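Local coordinates for protein LysR family transcriptional regulator (Vibrio vulnificus, PDB 5FHK) that probably binds specific DNA sequences and regulates transcription of virulence genes, the present chain being its regulatory, LysR-type substrate-binding domain, at residues N27-M30 with E35-I38; S44-L49 with I57-P62; P91-A96 with H100-L105; K158-I161 with S165-R168. One frame throughout, in Å; residues are numbered along the deposited sequence.

Interaction 1 (N27-M30 with E35-I38)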
loop_
_atom_site.group_PDB
_atom_site.type_symbol
_atom_site.label_atom_id
_atom_site.label_comp_id
_atom_site.label_asym_id
_atom_site.label_seq_id
_atom_site.Cartn_x
_atom_site.Cartn_y
_atom_site.Cartn_z
ATOM N N ASN A 27 -8.829 -10.609 -9.494
ATOM C CA ASN A 27 -10.224 -10.701 -9.059
ATOM C C ASN A 27 -11.060 -11.436 -10.104
ATOM O O ASN A 27 -11.932 -12.242 -9.757
ATOM C CB ASN A 27 -10.794 -9.294 -8.770
ATOM C CG ASN A 27 -10.299 -8.698 -7.457
ATOM O OD1 ASN A 27 -9.983 -9.435 -6.507
ATOM N ND2 ASN A 27 -10.245 -7.342 -7.380
ATOM N N GLY A 28 -10.750 -11.248 -11.385
ATOM C CA GLY A 28 -11.465 -11.990 -12.414
ATOM C C GLY A 28 -11.160 -13.472 -12.363
ATOM O O GLY A 28 -12.034 -14.303 -12.611
ATOM N N PHE A 29 -9.926 -13.830 -12.010
ATOM C CA PHE A 29 -9.594 -15.240 -11.939
ATOM C C PHE A 29 -10.308 -15.900 -10.772
ATOM O O PHE A 29 -10.897 -16.980 -10.917
ATOM C CB PHE A 29 -8.085 -15.411 -11.827
ATOM C CG PHE A 29 -7.666 -16.815 -11.517
ATOM C CD1 PHE A 29 -7.568 -17.752 -12.519
ATOM C CD2 PHE A 29 -7.435 -17.210 -10.212
ATOM C CE1 PHE A 29 -7.192 -19.032 -12.230
ATOM C CE2 PHE A 29 -7.057 -18.507 -9.912
ATOM C CZ PHE A 29 -6.933 -19.419 -10.919
ATOM N N MET A 30 -10.243 -15.268 -9.596
ATOM C CA MET A 30 -10.882 -15.827 -8.410
ATOM C C MET A 30 -12.373 -15.960 -8.626
ATOM O O MET A 30 -13.017 -16.873 -8.092
ATOM C CB MET A 30 -10.616 -14.932 -7.199
ATOM C CG MET A 30 -9.166 -14.991 -6.702
ATOM S SD MET A 30 -8.958 -14.244 -5.077
ATOM C CE MET A 30 -8.709 -12.522 -5.483
ATOM N N GLU A 35 -13.245 -22.242 -6.303
ATOM C CA GLU A 35 -12.654 -23.355 -5.573
ATOM C C GLU A 35 -11.156 -23.183 -5.343
ATOM O O GLU A 35 -10.596 -23.876 -4.495
ATOM C CB GLU A 35 -12.916 -24.664 -6.323
ATOM C CG GLU A 35 -12.288 -24.723 -7.715
ATOM C CD GLU A 35 -13.106 -24.007 -8.786
ATOM O OE1 GLU A 35 -14.180 -23.442 -8.479
ATOM O OE2 GLU A 35 -12.669 -24.001 -9.950
ATOM N N ILE A 36 -10.500 -22.272 -6.066
ATOM C CA ILE A 36 -9.057 -22.079 -5.966
ATOM C C ILE A 36 -8.756 -20.982 -4.956
ATOM O O ILE A 36 -9.411 -19.926 -4.956
ATOM C CB ILE A 36 -8.473 -21.739 -7.350
ATOM C CG1 ILE A 36 -8.734 -22.904 -8.321
ATOM C CG2 ILE A 36 -6.989 -21.395 -7.256
ATOM C CD1 ILE A 36 -8.119 -22.695 -9.701
ATOM N N ASN A 37 -7.778 -21.230 -4.085
ATOM C CA ASN A 37 -7.337 -20.246 -3.096
ATOM C C ASN A 37 -6.023 -19.611 -3.530
ATOM O O ASN A 37 -5.149 -20.290 -4.087
ATOM C CB ASN A 37 -7.159 -20.877 -1.706
ATOM C CG ASN A 37 -8.428 -21.561 -1.189
ATOM O OD1 ASN A 37 -9.514 -20.973 -1.169
ATOM N ND2 ASN A 37 -8.288 -22.823 -0.767
ATOM N N ILE A 38 -5.866 -18.317 -3.223
ATOM C CA ILE A 38 -4.664 -17.549 -3.545
ATOM C C ILE A 38 -4.040 -17.013 -2.262
ATOM O O ILE A 38 -4.747 -16.490 -1.396
ATOM C CB ILE A 38 -4.974 -16.370 -4.487
ATOM C CG1 ILE A 38 -5.628 -16.865 -5.769
ATOM C CG2 ILE A 38 -3.693 -15.559 -4.760
ATOM C CD1 ILE A 38 -4.636 -17.329 -6.781
#

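Interaction 2 (S44-L49 with I57-P62)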
loop_
_atom_site.group_PDB
_atom_site.type_symbol
_atom_site.label_atom_id
_atom_site.label_comp_id
_atom_site.label_asym_id
_atom_site.label_seq_id
_atom_site.Cartn_x
_atom_site.Cartn_y
_atom_site.Cartn_z
ATOM N N SER A 44 9.373 -6.340 -2.860
ATOM C CA SER A 44 10.238 -5.231 -3.286
ATOM C C SER A 44 11.432 -5.662 -4.141
ATOM O O SER A 44 11.695 -5.059 -5.187
ATOM C CB SER A 44 10.752 -4.459 -2.067
ATOM O OG SER A 44 9.710 -3.711 -1.469
ATOM N N ASN A 45 12.189 -6.673 -3.705
ATOM C CA ASN A 45 13.359 -7.155 -4.445
ATOM C C ASN A 45 13.119 -8.613 -4.840
ATOM O O ASN A 45 13.272 -9.527 -4.027
ATOM C CB ASN A 45 14.652 -6.990 -3.631
ATOM C CG ASN A 45 14.528 -7.509 -2.210
ATOM O OD1 ASN A 45 13.483 -7.376 -1.573
ATOM N ND2 ASN A 45 15.595 -8.116 -1.708
ATOM N N ALA A 46 12.743 -8.822 -6.097
ATOM C CA ALA A 46 12.432 -10.149 -6.603
ATOM C C ALA A 46 13.672 -10.932 -7.010
ATOM O O ALA A 46 13.565 -12.138 -7.273
ATOM C CB ALA A 46 11.480 -10.039 -7.793
ATOM N N ASP A 47 14.831 -10.277 -7.092
ATOM C CA ASP A 47 16.067 -11.017 -7.308
ATOM C C ASP A 47 16.460 -11.820 -6.082
ATOM O O ASP A 47 17.283 -12.730 -6.197
ATOM C CB ASP A 47 17.205 -10.065 -7.691
ATOM C CG ASP A 47 16.976 -9.392 -9.034
ATOM O OD1 ASP A 47 17.463 -8.258 -9.222
ATOM O OD2 ASP A 47 16.302 -9.993 -9.900
ATOM N N GLN A 48 15.897 -11.507 -4.919
ATOM C CA GLN A 48 16.160 -12.257 -3.700
ATOM C C GLN A 48 15.148 -13.374 -3.445
ATOM O O GLN A 48 15.265 -14.092 -2.441
ATOM C CB GLN A 48 16.199 -11.307 -2.504
ATOM C CG GLN A 48 17.589 -10.765 -2.244
ATOM C CD GLN A 48 18.617 -11.882 -2.233
ATOM O OE1 GLN A 48 19.458 -11.971 -3.127
ATOM N NE2 GLN A 48 18.541 -12.751 -1.225
ATOM N N LEU A 49 14.181 -13.570 -4.333
ATOM C CA LEU A 49 13.271 -14.685 -4.135
ATOM C C LEU A 49 13.884 -15.993 -4.617
ATOM O O LEU A 49 14.679 -16.030 -5.559
ATOM C CB LEU A 49 11.943 -14.458 -4.854
ATOM C CG LEU A 49 11.152 -13.220 -4.473
ATOM C CD1 LEU A 49 10.148 -12.887 -5.618
ATOM C CD2 LEU A 49 10.453 -13.436 -3.137
ATOM N N ILE A 57 5.530 -15.771 -10.148
ATOM C CA ILE A 57 6.186 -14.556 -9.696
ATOM C C ILE A 57 5.975 -13.512 -10.783
ATOM O O ILE A 57 6.276 -13.766 -11.959
ATOM C CB ILE A 57 7.684 -14.786 -9.390
ATOM C CG1 ILE A 57 7.825 -15.503 -8.041
ATOM C CG2 ILE A 57 8.448 -13.456 -9.298
ATOM C CD1 ILE A 57 9.286 -15.920 -7.644
ATOM N N PHE A 58 5.363 -12.390 -10.405
ATOM C CA PHE A 58 5.293 -11.188 -11.228
ATOM C C PHE A 58 6.311 -10.188 -10.712
ATOM O O PHE A 58 6.343 -9.884 -9.516
ATOM C CB PHE A 58 3.894 -10.566 -11.204
ATOM C CG PHE A 58 2.820 -11.522 -11.629
ATOM C CD1 PHE A 58 2.324 -12.463 -10.746
ATOM C CD2 PHE A 58 2.330 -11.505 -12.919
ATOM C CE1 PHE A 58 1.338 -13.365 -11.140
ATOM C CE2 PHE A 58 1.343 -12.408 -13.311
ATOM C CZ PHE A 58 0.859 -13.322 -12.407
ATOM N N ARG A 59 7.140 -9.681 -11.606
ATOM C CA ARG A 59 8.231 -8.832 -11.174
ATOM C C ARG A 59 8.421 -7.720 -12.183
ATOM O O ARG A 59 8.027 -7.837 -13.346
ATOM C CB ARG A 59 9.530 -9.626 -11.017
ATOM C CG ARG A 59 10.167 -10.008 -12.332
ATOM C CD ARG A 59 11.552 -10.609 -12.111
ATOM N NE ARG A 59 12.328 -9.842 -11.135
ATOM C CZ ARG A 59 13.292 -8.978 -11.442
ATOM N NH1 ARG A 59 13.618 -8.762 -12.707
ATOM N NH2 ARG A 59 13.936 -8.328 -10.483
ATOM N N VAL A 60 8.995 -6.627 -11.699
ATOM C CA VAL A 60 9.490 -5.556 -12.546
ATOM C C VAL A 60 10.914 -5.900 -12.952
ATOM O O VAL A 60 11.723 -6.320 -12.112
ATOM C CB VAL A 60 9.434 -4.211 -11.808
ATOM C CG1 VAL A 60 10.156 -3.138 -12.605
ATOM C CG2 VAL A 60 7.992 -3.809 -11.544
ATOM N N GLY A 61 11.219 -5.745 -14.242
ATOM C CA GLY A 61 12.556 -5.984 -14.737
ATOM C C GLY A 61 12.805 -7.448 -15.037
ATOM O O GLY A 61 12.185 -8.349 -14.454
ATOM N N PRO A 62 13.744 -7.710 -15.941
ATOM C CA PRO A 62 13.990 -9.083 -16.390
ATOM C C PRO A 62 14.795 -9.900 -15.385
ATOM O O PRO A 62 15.444 -9.376 -14.475
ATOM C CB PRO A 62 14.782 -8.898 -17.694
ATOM C CG PRO A 62 14.771 -7.395 -17.983
ATOM C CD PRO A 62 14.583 -6.733 -16.656
#

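Interaction 3 (P91-A96 with H100-L105)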
loop_
_atom_site.group_PDB
_atom_site.type_symbol
_atom_site.label_atom_id
_atom_site.label_comp_id
_atom_site.label_asym_id
_atom_site.label_seq_id
_atom_site.Cartn_x
_atom_site.Cartn_y
_atom_site.Cartn_z
ATOM N N PRO A 91 8.028 29.116 -10.161
ATOM C CA PRO A 91 8.385 28.980 -11.576
ATOM C C PRO A 91 8.832 27.549 -11.841
ATOM O O PRO A 91 9.657 26.994 -11.112
ATOM C CB PRO A 91 9.524 29.992 -11.762
ATOM C CG PRO A 91 10.108 30.161 -10.393
ATOM C CD PRO A 91 8.979 29.960 -9.417
ATOM N N MET A 92 8.251 26.944 -12.854
ATOM C CA MET A 92 8.526 25.530 -13.002
ATOM C C MET A 92 9.898 25.313 -13.637
ATOM O O MET A 92 10.392 26.172 -14.369
ATOM C CB MET A 92 7.437 24.860 -13.835
ATOM C CG MET A 92 6.173 24.508 -13.031
ATOM S SD MET A 92 6.463 23.386 -11.621
ATOM C CE MET A 92 6.467 24.517 -10.232
ATOM N N PRO A 93 10.542 24.183 -13.351
ATOM C CA PRO A 93 11.844 23.906 -13.960
ATOM C C PRO A 93 11.702 23.594 -15.440
ATOM O O PRO A 93 10.696 23.042 -15.887
ATOM C CB PRO A 93 12.343 22.686 -13.182
ATOM C CG PRO A 93 11.108 21.999 -12.758
ATOM C CD PRO A 93 10.112 23.085 -12.465
ATOM N N THR A 94 12.729 23.966 -16.207
ATOM C CA THR A 94 12.737 23.698 -17.635
ATOM C C THR A 94 13.900 22.822 -18.092
ATOM O O THR A 94 13.893 22.368 -19.239
ATOM C CB THR A 94 12.725 25.014 -18.433
ATOM O OG1 THR A 94 14.025 25.617 -18.390
ATOM C CG2 THR A 94 11.703 25.989 -17.852
ATOM N N HIS A 95 14.865 22.529 -17.227
ATOM C CA HIS A 95 15.827 21.462 -17.457
ATOM C C HIS A 95 15.902 20.602 -16.198
ATOM O O HIS A 95 15.679 21.085 -15.085
ATOM C CB HIS A 95 17.213 22.021 -17.823
ATOM C CG HIS A 95 18.222 20.964 -18.143
ATOM N ND1 HIS A 95 18.992 20.351 -17.176
ATOM C CD2 HIS A 95 18.579 20.403 -19.321
ATOM C CE1 HIS A 95 19.787 19.463 -17.746
ATOM N NE2 HIS A 95 19.561 19.478 -19.048
ATOM N N ALA A 96 16.208 19.316 -16.376
ATOM C CA ALA A 96 16.209 18.390 -15.245
ATOM C C ALA A 96 17.226 18.759 -14.171
ATOM O O ALA A 96 17.161 18.208 -13.065
ATOM C CB ALA A 96 16.469 16.963 -15.729
ATOM N N HIS A 100 17.141 20.555 -8.350
ATOM C CA HIS A 100 17.822 20.835 -7.088
ATOM C C HIS A 100 17.165 21.967 -6.308
ATOM O O HIS A 100 17.177 21.955 -5.074
ATOM C CB HIS A 100 19.284 21.158 -7.359
ATOM C CG HIS A 100 20.039 20.008 -7.941
ATOM N ND1 HIS A 100 20.284 19.881 -9.291
ATOM C CD2 HIS A 100 20.578 18.913 -7.356
ATOM C CE1 HIS A 100 20.951 18.762 -9.513
ATOM N NE2 HIS A 100 21.145 18.158 -8.354
ATOM N N ASP A 101 16.555 22.924 -6.999
ATOM C CA ASP A 101 15.982 24.100 -6.364
ATOM C C ASP A 101 14.489 23.963 -6.093
ATOM O O ASP A 101 13.814 24.978 -5.874
ATOM C CB ASP A 101 16.256 25.323 -7.229
ATOM C CG ASP A 101 17.734 25.477 -7.545
ATOM O OD1 ASP A 101 18.550 25.341 -6.606
ATOM O OD2 ASP A 101 18.080 25.711 -8.726
ATOM N N HIS A 102 13.968 22.731 -6.083
ATOM C CA HIS A 102 12.553 22.460 -5.898
ATOM C C HIS A 102 12.372 21.461 -4.761
ATOM O O HIS A 102 13.275 20.677 -4.448
ATOM C CB HIS A 102 11.920 21.902 -7.178
ATOM C CG HIS A 102 11.469 22.955 -8.138
ATOM N ND1 HIS A 102 10.187 23.461 -8.136
ATOM C CD2 HIS A 102 12.127 23.603 -9.128
ATOM C CE1 HIS A 102 10.078 24.384 -9.074
ATOM N NE2 HIS A 102 11.239 24.486 -9.694
ATOM N N PHE A 103 11.182 21.498 -4.152
ATOM C CA PHE A 103 10.792 20.505 -3.159
ATOM C C PHE A 103 10.519 19.178 -3.860
ATOM O O PHE A 103 9.652 19.108 -4.736
ATOM C CB PHE A 103 9.536 20.945 -2.399
ATOM C CG PHE A 103 9.692 22.215 -1.583
ATOM C CD1 PHE A 103 10.297 22.193 -0.333
ATOM C CD2 PHE A 103 9.203 23.426 -2.060
ATOM C CE1 PHE A 103 10.432 23.381 0.424
ATOM C CE2 PHE A 103 9.323 24.592 -1.317
ATOM C CZ PHE A 103 9.932 24.564 -0.075
ATOM N N LEU A 104 11.223 18.128 -3.456
ATOM C CA LEU A 104 11.095 16.818 -4.082
ATOM C C LEU A 104 10.453 15.835 -3.118
ATOM O O LEU A 104 10.634 15.926 -1.903
ATOM C CB LEU A 104 12.452 16.287 -4.547
ATOM C CG LEU A 104 13.170 17.222 -5.521
ATOM C CD1 LEU A 104 14.451 16.587 -6.043
ATOM C CD2 LEU A 104 12.232 17.611 -6.650
ATOM N N LEU A 105 9.660 14.919 -3.675
ATOM C CA LEU A 105 9.010 13.865 -2.911
ATOM C C LEU A 105 9.397 12.536 -3.532
ATOM O O LEU A 105 9.183 12.321 -4.731
ATOM C CB LEU A 105 7.492 14.040 -2.899
ATOM C CG LEU A 105 7.032 15.489 -2.751
ATOM C CD1 LEU A 105 5.536 15.688 -3.130
ATOM C CD2 LEU A 105 7.314 15.974 -1.338
#

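Interaction 4 (K158-I161 with S165-R168)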
loop_
_atom_site.group_PDB
_atom_site.type_symbol
_atom_site.label_atom_id
_atom_site.label_comp_id
_atom_site.label_asym_id
_atom_site.label_seq_id
_atom_site.Cartn_x
_atom_site.Cartn_y
_atom_site.Cartn_z
ATOM N N LYS A 158 -2.503 8.062 -13.915
ATOM C CA LYS A 158 -3.029 8.442 -15.224
ATOM C C LYS A 158 -4.391 9.118 -15.108
ATOM O O LYS A 158 -4.665 10.077 -15.837
ATOM C CB LYS A 158 -3.089 7.239 -16.164
ATOM C CG LYS A 158 -4.149 6.201 -15.883
ATOM C CD LYS A 158 -4.084 5.122 -16.987
ATOM C CE LYS A 158 -2.609 4.751 -17.274
ATOM N NZ LYS A 158 -2.411 3.342 -17.732
ATOM N N GLU A 159 -5.247 8.663 -14.186
ATOM C CA GLU A 159 -6.507 9.370 -13.954
ATOM C C GLU A 159 -6.259 10.778 -13.411
ATOM O O GLU A 159 -6.952 11.726 -13.800
ATOM C CB GLU A 159 -7.427 8.557 -13.031
ATOM C CG GLU A 159 -7.225 8.717 -11.531
ATOM C CD GLU A 159 -6.437 7.552 -10.899
ATOM O OE1 GLU A 159 -5.501 7.015 -11.545
ATOM O OE2 GLU A 159 -6.744 7.188 -9.740
ATOM N N TYR A 160 -5.232 10.951 -12.563
ATOM C CA TYR A 160 -4.877 12.292 -12.084
ATOM C C TYR A 160 -4.430 13.198 -13.223
ATOM O O TYR A 160 -4.712 14.405 -13.218
ATOM C CB TYR A 160 -3.769 12.219 -11.036
ATOM C CG TYR A 160 -4.163 11.559 -9.751
ATOM C CD1 TYR A 160 -4.112 10.167 -9.607
ATOM C CD2 TYR A 160 -4.570 12.326 -8.658
ATOM C CE1 TYR A 160 -4.493 9.561 -8.411
ATOM C CE2 TYR A 160 -4.940 11.739 -7.474
ATOM C CZ TYR A 160 -4.900 10.360 -7.350
ATOM O OH TYR A 160 -5.288 9.804 -6.160
ATOM N N ILE A 161 -3.700 12.643 -14.190
ATOM C CA ILE A 161 -3.227 13.453 -15.306
ATOM C C ILE A 161 -4.384 13.843 -16.217
ATOM O O ILE A 161 -4.497 15.001 -16.638
ATOM C CB ILE A 161 -2.155 12.706 -16.106
ATOM C CG1 ILE A 161 -0.956 12.389 -15.211
ATOM C CG2 ILE A 161 -1.779 13.554 -17.325
ATOM C CD1 ILE A 161 -0.149 13.590 -14.913
ATOM N N SER A 165 -5.715 16.990 -12.012
ATOM C CA SER A 165 -5.385 17.170 -10.597
ATOM C C SER A 165 -3.887 17.058 -10.339
ATOM O O SER A 165 -3.404 17.558 -9.319
ATOM C CB SER A 165 -6.126 16.152 -9.719
ATOM O OG SER A 165 -6.068 14.833 -10.255
ATOM N N LEU A 166 -3.155 16.367 -11.199
ATOM C CA LEU A 166 -1.704 16.440 -11.230
ATOM C C LEU A 166 -1.301 16.860 -12.635
ATOM O O LEU A 166 -2.012 16.586 -13.599
ATOM C CB LEU A 166 -1.049 15.100 -10.845
ATOM C CG LEU A 166 -1.199 14.627 -9.394
ATOM C CD1 LEU A 166 -0.807 13.169 -9.242
ATOM C CD2 LEU A 166 -0.368 15.507 -8.404
ATOM N N VAL A 167 -0.158 17.525 -12.740
ATOM C CA VAL A 167 0.379 18.030 -13.998
ATOM C C VAL A 167 1.734 17.375 -14.253
ATOM O O VAL A 167 2.541 17.222 -13.328
ATOM C CB VAL A 167 0.527 19.566 -13.946
ATOM C CG1 VAL A 167 1.349 20.074 -15.101
ATOM C CG2 VAL A 167 -0.843 20.248 -13.916
ATOM N N ARG A 168 2.014 17.052 -15.512
ATOM C CA ARG A 168 3.347 16.592 -15.894
ATOM C C ARG A 168 4.316 17.765 -15.904
ATOM O O ARG A 168 4.034 18.810 -16.484
ATOM C CB ARG A 168 3.301 15.940 -17.275
ATOM C CG ARG A 168 4.659 15.573 -17.863
ATOM C CD ARG A 168 4.818 14.089 -17.885
ATOM N NE ARG A 168 6.140 13.631 -18.315
ATOM C CZ ARG A 168 6.367 12.910 -19.413
ATOM N NH1 ARG A 168 5.368 12.574 -20.214
ATOM N NH2 ARG A 168 7.599 12.526 -19.717
#

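Interaction 1 (N27-M30 with E35-I38)
Phe29, Ile38 and Ile36 give up the most surface here, and all three are buried. The Phe29 ring reaches across from helix 18-32 with its CZ and CE2 corner leading. CZ meets the tip of Ile36, CD1, at 3.7 Å, while CE2 lies 3.9 Å from the other branch of the same residue, Ile36 CG2, so the corner of the ring is held against both arms of the isoleucine. The ring and the Ile36 side chain cross at about a right angle. A chi1 of 170° swings CG to the far side from the backbone N, which lets the far end of the ring come near the chain after the helix. Ile38 sends CD1 to Phe29 CE2 at 4.1 Å. One bond nearer the backbone, Ile38 CG1 touches Met30 CG, also at 4.1 Å, so Ile38 bridges two consecutive residues of the helix. This is the first beta-alpha-beta unit of the periplasmic-binding-protein-like fold: strand 9-14, then helix 18-32, then parallel strand 38-43, with Ile36 and Ile38 also packing on Ile9. Phe197 of helix 192-204 meets the Phe29 ring edge-to-face. At Ile38 the sheet carries on into the second subunit as a parallel ladder, and Phe131 of that subunit packs on both Met30 and Ile38.

Interaction 2 (S44-L49 with I57-P62)
A partly buried contact, combining a salt bridge with apolar packing, sets the loop after strand 38-43 against strand 56-60. Its charged part joins Asp47 and Arg59: OD2 of Asp47 stands 3.0 Å from NH2 of Arg59, over one face of the guanidinium as modelled and well out of its plane, so the attraction is one of charge alone. The exact placement of this head is uncertain, because Arg59 NH1 sits too close to Gly61 O. Ala46 CB takes a different approach, coming in at the edge of the group, 3.5 Å from Arg59 NE. The same methyl sits 3.8 Å from Arg59 CB, so it also touches the arginine at its root. A chi1 of 74° places Arg59 CG between its own N and carbonyl carbon, beginning the route to the loop. Strand 56-60 lies inside the mixed sheet of this periplasmic-binding-protein-like domain, parallel to strand 9-14 and antiparallel to strand 178-185, whose Leu183 also packs on Arg59. Two residues back along the strand, Ile57 points to the same loop. Its CD1 meets Leu49 CD1 at 3.7 Å, and the two side chains run antiparallel alongside one another. Leu49 CB also comes within 4.1 Å of Ile57 CD1, and Trp54 and Ser12 pack on Leu49 from outside the pair.

Interaction 3 (P91-A96 with H100-L105)
Pro93 packs its ring against the imidazole of His102, its CD 3.3 Å from NE2 and 3.6 Å from CE1. CG follows at 3.9 Å from NE2, so a whole side of the pyrrolidine runs along the outer part of the imidazole, the two side chains meeting at a slant. Met92 supplies its terminal methyl, with CE 3.8 Å from His102 CE1. Its chain leaves the backbone pointing off from the other segment, and bends at chi2 (-59°) and again at chi3 bring the methyl back. The sulfur stays farther off, SD being 5.4 Å from the centroid of the His102 ring and oblique to it, 51° from the normal, a sulfur-aromatic approach at some distance.

Among the polar atoms, Pro91 O lies at the edge of the His102 ring, near its plane, 3.3 Å from both NE2 and CE1. His102 ND1 is hydrogen-bonded to Tyr86 OH, which also bonds to Phe103 N. Tyr86 packs on Met92 as well, so helix 84-87 reaches both segments of the contact. Together these contacts dock a proline-rich connection on the residues leading into strand 104-107, which runs parallel to strands 131-133 and 149-153 in one alpha/beta lobe of the bilobed periplasmic-binding-protein-like fold.

Interaction 4 (K158-I161 with S165-R168)
Tyr160 packs alongside Leu166 and against Ser165. Its CB begins the contact, 3.6 Å from Leu166 CD1 and equally far from Ser165 OG. At CG the same two atoms remain the neighbours, both at 3.8 Å. Then CD2 comes nearest the serine, 3.3 Å from Ser165 OG, with Leu166 CD1 still close by. The tyrosine and leucine run alongside each other in a common direction, and both Ser165 OG and Leu166 CD1 sit oblique to the ring. Ser144 of helix 136-144 packs on both Tyr160 and Leu166, placing the pair against a neighbouring helix.

The backbone carbonyl of Tyr160 makes the polar connection. Leu166 N donates to Tyr160 O at 3.2 Å with a nearly straight N-H (177°), but from above the carbonyl plane, 57° out of it. Ser165 OG adds a weak bond of 3.3 Å to Tyr160 O; its chi1 of 45° tucks the hydroxyl between backbone N and carbonyl carbon, back toward the helix. Next along the helix, Ile161 CD1 lies 3.8 Å from Leu166 O. The whole is a helix-to-strand turn in which a carbonyl near the C-terminal end of helix 158-163 ties down the chain entering strand 167-168, which pairs antiparallel with strand 68-82 in this alpha/beta lobe.

Overall arrangement
Interaction 1 is the wholly buried contact, purely apolar and continued into the second subunit; interactions 2 and 3 are partly buried, and interaction 4 lies at the surface. Interactions 2, 3 and 4 all reach the large mixed sheet, and interaction 1 leads into its strand 38-43. Interaction 2 opposes interactions 3 and 4 across the chain's centre, its centre about 31 and 28 Å from theirs. Interactions 3 and 4 are nearest to each other, centres about 17 Å apart. The chemistry differs as well: hydrocarbon meets hydrocarbon in interaction 1, an out-of-plane salt bridge appears in interaction 2, an imidazole meets prolines and methionine in interaction 3, and a helix carbonyl is bonded in interaction 4.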